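Local coordinates for ubiquinone biosynthesis accessory factor UbiJ (Escherichia coli, PDB 6H6O), which binds hydrophobic ubiquinone biosynthetic intermediates through its SCP2 domain and stabilises the Ubi complex that makes ubiquinone under aerobic conditions, at residues K46-E51 / A78-I83. Numbering follows the deposited sequence.
Sequences KVLRVE and ADCTVI. With CA (calcium ion), chain F; LMR ((2S)-2-hydroxybutanedioic acid), chain E.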
ATOM      1  N   LYS A  46      -9.268  -3.903  20.328  1.00 15.21           N
ATOM      2  CA  LYS A  46      -9.335  -2.548  19.789  1.00 13.83           C
ATOM      3  C   LYS A  46      -9.686  -2.501  18.314  1.00 17.71           C
ATOM      4  O   LYS A  46      -9.300  -3.386  17.532  1.00 17.11           O
ATOM      5  CB  LYS A  46      -8.036  -1.755  20.075  1.00 15.47           C
ATOM      6  CG  LYS A  46      -7.736  -1.592  21.584  1.00 14.65           C
ATOM      7  CD  LYS A  46      -8.794  -0.768  22.356  1.00 18.22           C
ATOM      8  CE  LYS A  46      -8.366  -0.601  23.801  1.00 20.23           C
ATOM      9  NZ  LYS A  46      -9.437   0.042  24.615  1.00 16.09           N
ATOM     10  N   VAL A  47     -10.441  -1.465  17.940  1.00 13.43           N
ATOM     11  CA  VAL A  47     -10.816  -1.122  16.563  1.00 12.75           C
ATOM     12  C   VAL A  47     -10.124   0.219  16.211  1.00 18.89           C
ATOM     13  O   VAL A  47     -10.446   1.260  16.807  1.00 17.53           O
ATOM     14  CB  VAL A  47     -12.342  -1.025  16.338  1.00 16.27           C
ATOM     15  CG1 VAL A  47     -12.641  -0.721  14.858  1.00 15.56           C
ATOM     16  CG2 VAL A  47     -13.058  -2.293  16.795  1.00 16.81           C
ATOM     17  N   LEU A  48      -9.169   0.183  15.266  1.00 17.14           N
ATOM     18  CA  LEU A  48      -8.437   1.364  14.836  1.00 17.26           C
ATOM     19  C   LEU A  48      -8.838   1.696  13.404  1.00 19.71           C
ATOM     20  O   LEU A  48      -8.593   0.892  12.502  1.00 16.69           O
ATOM     21  CB  LEU A  48      -6.922   1.114  14.930  1.00 17.67           C
ATOM     22  CG  LEU A  48      -5.960   2.215  14.377  1.00 23.80           C
ATOM     23  CD1 LEU A  48      -6.159   3.573  15.103  1.00 24.54           C
ATOM     24  CD2 LEU A  48      -4.483   1.773  14.511  1.00 23.36           C
ATOM     25  N   ARG A  49      -9.462   2.871  13.207  1.00 16.63           N
ATOM     26  CA  ARG A  49      -9.876   3.339  11.878  1.00 16.21           C
ATOM     27  C   ARG A  49      -8.800   4.261  11.304  1.00 20.00           C
ATOM     28  O   ARG A  49      -8.384   5.206  11.964  1.00 20.54           O
ATOM     29  CB  ARG A  49     -11.232   4.059  11.952  1.00 16.69           C
ATOM     30  CG  ARG A  49     -11.864   4.289  10.584  1.00 20.75           C
ATOM     31  CD  ARG A  49     -13.326   4.718  10.698  1.00 30.63           C
ATOM     32  NE  ARG A  49     -13.935   4.742   9.369  1.00 32.56           N
ATOM     33  CZ  ARG A  49     -14.996   4.034   8.992  1.00 41.79           C
ATOM     34  NH1 ARG A  49     -15.624   3.252   9.859  1.00 23.99           N
ATOM     35  NH2 ARG A  49     -15.441   4.109   7.744  1.00 34.89           N
ATOM     36  N   VAL A  50      -8.368   3.990  10.072  1.00 16.93           N
ATOM     37  CA  VAL A  50      -7.326   4.755   9.391  1.00 17.89           C
ATOM     38  C   VAL A  50      -7.937   5.402   8.153  1.00 23.57           C
ATOM     39  O   VAL A  50      -8.412   4.701   7.253  1.00 22.74           O
ATOM     40  CB  VAL A  50      -6.041   3.923   9.057  1.00 22.87           C
ATOM     41  CG1 VAL A  50      -4.962   4.806   8.427  1.00 23.46           C
ATOM     42  CG2 VAL A  50      -5.486   3.192  10.280  1.00 22.21           C
ATOM     43  N   GLU A  51      -7.977   6.742   8.146  1.00 21.45           N
ATOM     44  CA  GLU A  51      -8.486   7.539   7.028  1.00 21.85           C
ATOM     45  C   GLU A  51      -7.266   8.097   6.309  1.00 26.12           C
ATOM     46  O   GLU A  51      -6.581   8.969   6.849  1.00 25.43           O
ATOM     47  CB  GLU A  51      -9.395   8.680   7.515  1.00 23.27           C
ATOM     48  CG  GLU A  51     -10.579   8.246   8.381  1.00 26.55           C
ATOM     49  CD  GLU A  51     -11.735   7.527   7.710  1.00 41.05           C
ATOM     50  OE1 GLU A  51     -11.676   7.260   6.491  1.00 39.44           O
ATOM     51  OE2 GLU A  51     -12.704   7.199   8.428  1.00 36.26           O
ATOM     52  N   ALA A  78     -15.252   2.927  16.320  1.00 24.01           N
ATOM     53  CA  ALA A  78     -13.804   2.754  16.316  1.00 21.82           C
ATOM     54  C   ALA A  78     -13.346   3.307  17.654  1.00 22.16           C
ATOM     55  O   ALA A  78     -13.885   4.303  18.140  1.00 21.45           O
ATOM     56  CB  ALA A  78     -13.161   3.547  15.181  1.00 22.38           C
ATOM     57  N   ASP A  79     -12.351   2.675  18.261  1.00 16.03           N
ATOM     58  CA  ASP A  79     -11.807   3.124  19.533  1.00 16.16           C
ATOM     59  C   ASP A  79     -10.879   4.314  19.330  1.00 20.07           C
ATOM     60  O   ASP A  79     -10.701   5.151  20.229  1.00 19.25           O
ATOM     61  CB  ASP A  79     -11.076   1.956  20.192  1.00 16.57           C
ATOM     62  CG  ASP A  79     -12.058   0.842  20.572  1.00 19.88           C
ATOM     63  OD1 ASP A  79     -13.008   1.114  21.337  1.00 18.35           O
ATOM     64  OD2 ASP A  79     -11.963  -0.250  19.997  1.00 16.45           O
ATOM     65  N   CYS A  80     -10.286   4.371  18.142  1.00 15.94           N
ATOM     66  CA  CYS A  80      -9.348   5.413  17.744  1.00 16.95           C
ATOM     67  C   CYS A  80      -9.448   5.571  16.231  1.00 19.96           C
ATOM     68  O   CYS A  80      -9.605   4.575  15.506  1.00 17.82           O
ATOM     69  CB  CYS A  80      -7.930   5.039  18.172  1.00 18.27           C
ATOM     70  SG  CYS A  80      -6.653   6.247  17.717  1.00 23.11           S
ATOM     71  N   THR A  81      -9.386   6.825  15.768  1.00 17.42           N
ATOM     72  CA  THR A  81      -9.421   7.140  14.336  1.00 17.47           C
ATOM     73  C   THR A  81      -8.233   8.050  14.044  1.00 21.08           C
ATOM     74  O   THR A  81      -8.019   9.049  14.753  1.00 21.44           O
ATOM     75  CB  THR A  81     -10.762   7.795  13.933  1.00 25.94           C
ATOM     76  OG1 THR A  81     -11.825   6.891  14.239  1.00 24.04           O
ATOM     77  CG2 THR A  81     -10.805   8.176  12.429  1.00 25.08           C
ATOM     78  N   VAL A  82      -7.456   7.686  13.024  1.00 16.21           N
ATOM     79  CA  VAL A  82      -6.284   8.447  12.624  1.00 18.11           C
ATOM     80  C   VAL A  82      -6.491   8.932  11.204  1.00 21.81           C
ATOM     81  O   VAL A  82      -7.028   8.187  10.370  1.00 21.79           O
ATOM     82  CB  VAL A  82      -4.924   7.713  12.846  1.00 24.48           C
ATOM     83  CG1 VAL A  82      -4.711   7.375  14.317  1.00 23.72           C
ATOM     84  CG2 VAL A  82      -4.820   6.449  12.006  1.00 24.90           C
ATOM     85  N   ILE A  83      -6.155  10.208  10.955  1.00 19.99           N
ATOM     86  CA  ILE A  83      -6.296  10.849   9.645  1.00 19.58           C
ATOM     87  C   ILE A  83      -4.931  11.431   9.253  1.00 21.38           C
ATOM     88  O   ILE A  83      -4.371  12.235   9.997  1.00 21.62           O
ATOM     89  CB  ILE A  83      -7.432  11.915   9.577  1.00 23.60           C
ATOM     90  CG1 ILE A  83      -8.782  11.368  10.127  1.00 25.72           C
ATOM     91  CG2 ILE A  83      -7.591  12.429   8.125  1.00 23.37           C
ATOM     92  CD1 ILE A  83      -9.159  11.894  11.476  1.00 38.56           C
TER
HETATM   93 CA    CA F 204     -14.073  -1.047  21.214  1.00 17.66          CA
HETATM   94  C1  LMR E 203     -15.748   5.369  21.463  1.00 54.14           C
HETATM   95  O1A LMR E 203     -16.782   5.962  21.697  1.00 57.84           O
HETATM   96  O1B LMR E 203     -15.098   5.447  20.326  1.00 48.63           O
HETATM   97  C2  LMR E 203     -15.115   4.419  22.466  1.00 54.42           C
HETATM   98  O2  LMR E 203     -14.500   3.306  21.829  1.00 49.06           O
HETATM   99  C3  LMR E 203     -14.106   5.126  23.363  1.00 57.49           C
HETATM  100  C4  LMR E 203     -12.795   5.425  22.675  1.00 55.41           C
HETATM  101  O4A LMR E 203     -11.910   4.464  22.796  1.00 51.34           O
HETATM  102  O4B LMR E 203     -12.580   6.472  22.101  1.00 56.65           O
HETATM  103  O   HOH W   1     -15.309  -0.336  19.351  1.00 22.85           O
HETATM  104  O   HOH W   2     -13.985  -3.131  20.271  1.00 14.33           O
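L48 and V50 meet C80 and V82 on one face of a parallel strand pair, while R49 and E51 meet A78, T81 and I83 on the other. On the first face the CD1 methyl of L48 sits in the hollow between C80 and V82, 3.8 Å from C80 SG and 4.1 Å from V82 CG1. V82 and V50 stand side by side; with chi1 at -60°, V82 places CG2 between its N and carbonyl carbon, near R49 O and 3.7 Å from V50 CG2. V115 of helix 113-128 packs on L48 and C80, and V116 on V82. On the reverse, R49 CB rests in the notch of A78 CB and T81 OG1, 3.7 Å from OG1; the extended arginine leads away from 78-83, and its NE meets E51 OE2 of its own strand (2.9 Å) in a salt bridge, from above the carboxylate plane. The bent glutamate chain lays its CB and CG against I83 CG1, with CG also near T81 CG2, and its OE1 hydrogen-bonds to S58 OG. With alanine at E51, R49 NE and S58 OG would probably lose their carboxylate partner, and the packing of CG on I83 and T81 would go. Between the faces the backbone ladder runs R49 N to C80 O, V82 N to R49 O and E51 N to V82 O, the last nearly straight at 177°. At the start of the pair, D79 turns its carboxylate back across V47: OD2 takes V47 N by its anti lone pair (2.8 Å), D79 N returns a hydrogen bond to V47 O, and both carboxylate oxygens bind a calcium ion carrying two waters. Malate lies alongside, its O2 2.7 Å from D79 OD1. The pair joins strands 47-52 and 80-84 at the centre of the mixed, helix-backed beta-sheet of the SCP2 lipid-binding fold.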